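PDB 2XSG: CCMAN5 from Cellulosimicrobium cellulans, which probably acts as a calcium-dependent alpha-mannosidase of glycoside hydrolase family 92, probably removing the mannose that caps phosphorylated yeast-type glycans, so that mannose-6-phosphate is exposed. Local coordinates for residues 686-691 with 763-768; 565-570 with 599-604. All blocks are in the same frame, centred on the assembly; numbering follows the deposited sequence.

Contact 1 (686-691 with 763-768); sequences QFQVGS and APAFSM
Q686 meets A765 and F766 with the amide end of its side chain. CG sits anti to the carbonyl carbon and the chain is extended beyond it (chi2 -172°), which carries the amide across to the 763-768 segment. As modelled, NE2 of Q686 lies 2.9 Å from F766 N, a nitrogen-nitrogen pair suggesting that the amide is turned over, so no bond direction can be read from it. Whichever way the amide is turned, Q686 CD lies 3.8 Å from F766 CB. The F766 ring takes no part in this packing, because its CG is anti to the backbone N (chi1 173°) and swings the ring away, leaving the methylene against the glutamine. A765 presents its methyl group toward the strand, where it touches two glutamines: A765 CB is 3.5 Å from NE2 of Q688. Q688 reaches it by a bend at chi2 (-72°), while the other end of this buried amide has N599 as its partner. Shortening Q686 to an alanine here would probably leave the F766 backbone N without its neighbouring amide and open a gap beside the A765 methyl. W735 forms the second shell: Q686, Q688 and A765 all touch it, and its NE1 hydrogen-bonds to A763 O. Beyond A765, S767 OG is bonded to D551 N, and M768 pairs through its backbone with Y548. Strand 686-689 is the middle strand of a small three-stranded antiparallel sheet, between 677-678 and 735-737, so the contact lays an irregular C-terminal segment against side chains of that sheet, while V689 packs on F749 of strand 746-752.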
loop_
_atom_site.group_PDB
_atom_site.type_symbol
_atom_site.label_atom_id
_atom_site.label_comp_id
_atom_site.label_asym_id
_atom_site.label_seq_id
_atom_site.Cartn_x
_atom_site.Cartn_y
_atom_site.Cartn_z
ATOM N N GLN A 686 -17.480 11.844 3.642
ATOM C CA GLN A 686 -16.865 12.935 4.438
ATOM C C GLN A 686 -15.353 12.835 4.693
ATOM O O GLN A 686 -14.782 11.728 4.742
ATOM C CB GLN A 686 -17.613 13.108 5.757
ATOM C CG GLN A 686 -19.002 13.728 5.556
ATOM C CD GLN A 686 -19.678 14.086 6.862
ATOM O OE1 GLN A 686 -20.839 14.506 6.864
ATOM N NE2 GLN A 686 -18.966 13.943 7.974
ATOM N N PHE A 687 -14.724 14.004 4.856
ATOM C CA PHE A 687 -13.315 14.103 5.225
ATOM C C PHE A 687 -13.187 15.072 6.369
ATOM O O PHE A 687 -13.886 16.081 6.386
ATOM C CB PHE A 687 -12.462 14.538 4.038
ATOM C CG PHE A 687 -12.501 13.565 2.912
ATOM C CD1 PHE A 687 -11.645 12.476 2.902
ATOM C CD2 PHE A 687 -13.432 13.700 1.888
ATOM C CE1 PHE A 687 -11.698 11.547 1.889
ATOM C CE2 PHE A 687 -13.496 12.761 0.847
ATOM C CZ PHE A 687 -12.616 11.693 0.851
ATOM N N GLN A 688 -12.329 14.737 7.333
ATOM C CA GLN A 688 -12.054 15.610 8.465
ATOM C C GLN A 688 -10.887 16.559 8.184
ATOM O O GLN A 688 -9.855 16.151 7.615
ATOM C CB GLN A 688 -11.776 14.790 9.735
ATOM C CG GLN A 688 -13.020 14.039 10.288
ATOM C CD GLN A 688 -14.036 14.982 10.919
ATOM O OE1 GLN A 688 -13.663 15.964 11.583
ATOM N NE2 GLN A 688 -15.326 14.695 10.714
ATOM N N VAL A 689 -11.051 17.809 8.628
ATOM C CA VAL A 689 -10.049 18.852 8.463
ATOM C C VAL A 689 -8.920 18.649 9.466
ATOM O O VAL A 689 -9.169 18.400 10.656
ATOM C CB VAL A 689 -10.668 20.258 8.625
ATOM C CG1 VAL A 689 -9.582 21.325 8.759
ATOM C CG2 VAL A 689 -11.575 20.571 7.433
ATOM N N GLY A 690 -7.681 18.729 8.975
ATOM C CA GLY A 690 -6.495 18.631 9.834
ATOM C C GLY A 690 -5.685 19.915 9.851
ATOM O O GLY A 690 -6.228 20.993 10.109
ATOM N N SER A 691 -4.390 19.790 9.563
ATOM C CA SER A 691 -3.483 20.929 9.502
ATOM C C SER A 691 -2.736 20.933 8.168
ATOM O O SER A 691 -1.637 20.373 8.074
ATOM C CB SER A 691 -2.505 20.878 10.685
ATOM O OG SER A 691 -1.584 21.962 10.659
ATOM N N ALA A 763 -21.122 22.078 12.430
ATOM C CA ALA A 763 -22.285 21.226 12.173
ATOM C C ALA A 763 -21.785 19.798 12.400
ATOM O O ALA A 763 -20.631 19.510 12.063
ATOM C CB ALA A 763 -22.772 21.410 10.709
ATOM N N PRO A 764 -22.616 18.914 13.005
ATOM C CA PRO A 764 -22.168 17.534 13.297
ATOM C C PRO A 764 -21.721 16.781 12.057
ATOM O O PRO A 764 -22.272 16.993 10.971
ATOM C CB PRO A 764 -23.411 16.840 13.871
ATOM C CG PRO A 764 -24.498 17.897 13.967
ATOM C CD PRO A 764 -23.888 19.244 13.674
ATOM N N ALA A 765 -20.728 15.908 12.228
ATOM C CA ALA A 765 -20.233 15.072 11.141
ATOM C C ALA A 765 -21.089 13.819 11.047
ATOM O O ALA A 765 -21.962 13.596 11.884
ATOM C CB ALA A 765 -18.764 14.718 11.362
ATOM N N PHE A 766 -20.848 13.003 10.027
ATOM C CA PHE A 766 -21.632 11.788 9.843
ATOM C C PHE A 766 -21.467 10.772 10.977
ATOM O O PHE A 766 -20.355 10.450 11.398
ATOM C CB PHE A 766 -21.317 11.114 8.501
ATOM C CG PHE A 766 -21.974 9.785 8.336
ATOM C CD1 PHE A 766 -23.310 9.701 7.941
ATOM C CD2 PHE A 766 -21.278 8.611 8.608
ATOM C CE1 PHE A 766 -23.936 8.450 7.793
ATOM C CE2 PHE A 766 -21.893 7.353 8.476
ATOM C CZ PHE A 766 -23.229 7.277 8.064
ATOM N N SER A 767 -22.609 10.268 11.438
ATOM C CA SER A 767 -22.705 9.101 12.298
ATOM C C SER A 767 -23.960 8.377 11.858
ATOM O O SER A 767 -25.005 9.008 11.675
ATOM C CB SER A 767 -22.828 9.508 13.766
ATOM O OG SER A 767 -21.572 9.775 14.325
ATOM N N MET A 768 -23.848 7.061 11.665
ATOM C CA MET A 768 -24.964 6.217 11.233
ATOM C C MET A 768 -26.236 6.436 12.064
ATOM O O MET A 768 -27.318 6.575 11.512
ATOM C CB MET A 768 -24.552 4.742 11.274
ATOM C CG MET A 768 -25.643 3.762 10.887
ATOM S SD MET A 768 -25.140 2.039 11.119
ATOM C CE MET A 768 -25.200 1.881 12.902
#

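Contact 2 (565-570 with 599-604); sequences LGMRHM and NYTGEP
R568 bends at chi3 (69°) and E603 stays extended beyond CG, and between them these torsions bring guanidinium and carboxylate together. A single nitrogen does the gripping: R568 NH1 stands 2.8 Å from E603 OE2 in a salt bridge and also donates to E603 OE1 at 3.2 Å. That second bond is nearly straight (167°), runs almost in the guanidinium plane and uses the syn lone pair of OE1. E603 CD lies in the guanidinium plane at its edge, and the two planes are 24° apart, nearly coplanar. The arginine stem contributes too, R568 CD lying 3.4 Å from E603 OE1. Helix 560-570 thus packs on the irregular segment leading into helix 604-616, within the catalytic domain, whose clan is that of the (alpha/alpha)6 barrels. The connection between them has no regular helix or strand and includes N588 and E589 of the calcium site. On the residue before R568, M567 CG packs 3.8 Å from the T601 methyl, CG2. T601 OG1 meanwhile hydrogen-bonds to F598 O, one residue before the segment. R564 adds a long, weak ion pair to E603 OE1, and two positive neighbours would probably favour the ionised acid.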
loop_
_atom_site.group_PDB
_atom_site.type_symbol
_atom_site.label_atom_id
_atom_site.label_comp_id
_atom_site.label_asym_id
_atom_site.label_seq_id
_atom_site.Cartn_x
_atom_site.Cartn_y
_atom_site.Cartn_z
ATOM N N LEU A 565 -12.302 13.737 27.543
ATOM C CA LEU A 565 -11.227 13.386 28.474
ATOM C C LEU A 565 -10.518 12.090 28.034
ATOM O O LEU A 565 -9.308 11.962 28.189
ATOM C CB LEU A 565 -11.767 13.263 29.902
ATOM C CG LEU A 565 -12.188 14.571 30.597
ATOM C CD1 LEU A 565 -13.018 14.269 31.821
ATOM C CD2 LEU A 565 -10.970 15.406 31.000
ATOM N N GLY A 566 -11.276 11.143 27.477
ATOM C CA GLY A 566 -10.695 9.924 26.892
ATOM C C GLY A 566 -9.697 10.222 25.776
ATOM O O GLY A 566 -8.585 9.659 25.738
ATOM N N MET A 567 -10.093 11.122 24.877
ATOM C CA MET A 567 -9.270 11.518 23.731
ATOM C C MET A 567 -8.001 12.183 24.194
ATOM O O MET A 567 -6.924 11.850 23.717
ATOM C CB MET A 567 -10.052 12.425 22.782
ATOM C CG MET A 567 -10.756 11.671 21.670
ATOM S SD MET A 567 -9.694 10.538 20.711
ATOM C CE MET A 567 -8.549 11.668 19.959
ATOM N N ARG A 568 -8.119 13.092 25.162
ATOM C CA ARG A 568 -6.944 13.678 25.786
ATOM C C ARG A 568 -6.009 12.641 26.412
ATOM O O ARG A 568 -4.809 12.728 26.225
ATOM C CB ARG A 568 -7.337 14.780 26.779
ATOM C CG ARG A 568 -8.105 15.927 26.094
ATOM C CD ARG A 568 -8.552 17.021 27.051
ATOM N NE ARG A 568 -7.388 17.759 27.531
ATOM C CZ ARG A 568 -6.976 18.936 27.065
ATOM N NH1 ARG A 568 -7.638 19.562 26.117
ATOM N NH2 ARG A 568 -5.895 19.488 27.577
ATOM N N HIS A 569 -6.555 11.665 27.136
ATOM C CA HIS A 569 -5.757 10.587 27.729
ATOM C C HIS A 569 -5.101 9.687 26.662
ATOM O O HIS A 569 -3.942 9.274 26.824
ATOM C CB HIS A 569 -6.620 9.725 28.658
ATOM C CG HIS A 569 -5.823 8.857 29.580
ATOM N ND1 HIS A 569 -5.076 9.366 30.619
ATOM C CD2 HIS A 569 -5.651 7.514 29.617
ATOM C CE1 HIS A 569 -4.479 8.376 31.260
ATOM N NE2 HIS A 569 -4.814 7.240 30.675
ATOM N N MET A 570 -5.840 9.395 25.588
ATOM C CA MET A 570 -5.319 8.636 24.425
ATOM C C MET A 570 -3.983 9.181 23.912
ATOM O O MET A 570 -3.106 8.428 23.475
ATOM C CB MET A 570 -6.327 8.679 23.280
ATOM C CG MET A 570 -5.960 7.810 22.073
ATOM S SD MET A 570 -6.365 6.098 22.434
ATOM C CE MET A 570 -5.820 5.294 20.930
ATOM N N ASN A 599 -11.618 16.675 16.665
ATOM C CA ASN A 599 -12.672 17.424 15.979
ATOM C C ASN A 599 -14.059 17.038 16.505
ATOM O O ASN A 599 -14.980 17.843 16.507
ATOM C CB ASN A 599 -12.648 17.140 14.470
ATOM C CG ASN A 599 -11.495 17.809 13.744
ATOM O OD1 ASN A 599 -10.705 18.550 14.330
ATOM N ND2 ASN A 599 -11.390 17.538 12.443
ATOM N N TYR A 600 -14.196 15.791 16.937
ATOM C CA TYR A 600 -15.470 15.272 17.434
ATOM C C TYR A 600 -15.693 15.585 18.896
ATOM O O TYR A 600 -16.831 15.560 19.359
ATOM C CB TYR A 600 -15.550 13.760 17.250
ATOM C CG TYR A 600 -15.615 13.278 15.810
ATOM C CD1 TYR A 600 -14.454 13.198 15.024
ATOM C CD2 TYR A 600 -16.823 12.866 15.243
ATOM C CE1 TYR A 600 -14.500 12.731 13.709
ATOM C CE2 TYR A 600 -16.872 12.383 13.910
ATOM C CZ TYR A 600 -15.697 12.314 13.163
ATOM O OH TYR A 600 -15.710 11.869 11.860
ATOM N N THR A 601 -14.617 15.867 19.631
ATOM C CA THR A 601 -14.744 16.204 21.047
ATOM C C THR A 601 -14.690 17.698 21.296
ATOM O O THR A 601 -14.461 18.118 22.432
ATOM C CB THR A 601 -13.636 15.562 21.916
ATOM O OG1 THR A 601 -12.346 15.955 21.420
ATOM C CG2 THR A 601 -13.770 14.038 21.939
ATOM N N GLY A 602 -14.885 18.487 20.240
ATOM C CA GLY A 602 -14.913 19.956 20.331
ATOM C C GLY A 602 -13.547 20.578 20.537
ATOM O O GLY A 602 -13.423 21.710 21.023
ATOM N N GLU A 603 -12.496 19.849 20.173
ATOM C CA GLU A 603 -11.138 20.388 20.341
ATOM C C GLU A 603 -10.339 20.278 19.045
ATOM O O GLU A 603 -9.311 19.599 18.992
ATOM C CB GLU A 603 -10.428 19.722 21.531
ATOM C CG GLU A 603 -11.166 19.936 22.862
ATOM C CD GLU A 603 -10.287 19.680 24.060
ATOM O OE1 GLU A 603 -10.152 18.506 24.457
ATOM O OE2 GLU A 603 -9.716 20.650 24.598
ATOM N N PRO A 604 -10.832 20.929 17.973
ATOM C CA PRO A 604 -10.181 20.768 16.671
ATOM C C PRO A 604 -8.713 21.233 16.683
ATOM O O PRO A 604 -7.894 20.686 15.934
ATOM C CB PRO A 604 -11.017 21.644 15.728
ATOM C CG PRO A 604 -12.216 22.066 16.495
ATOM C CD PRO A 604 -11.936 21.909 17.934
#

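Contacts 1 and 2 lie with their centres 14 Å apart and follow one another along the chain, yet they meet directly. N599, at the start of the 599-604 segment, gives its ND2 to the strand of contact 1 twice, to Q688 OE1 at 2.9 Å and to V689 O at 3.0 Å, both probable hydrogen bonds. Y600 follows: its ring reaches the other segment of contact 1, Y600 CE2 lying 3.9 Å from A765 CB, and its OH lies 3.1 Å from Q688 NE2. Calcium ligands come from two intervening stretches of chain, N588 and E589 between the segments of contact 2, D662 between contact 2 and contact 1.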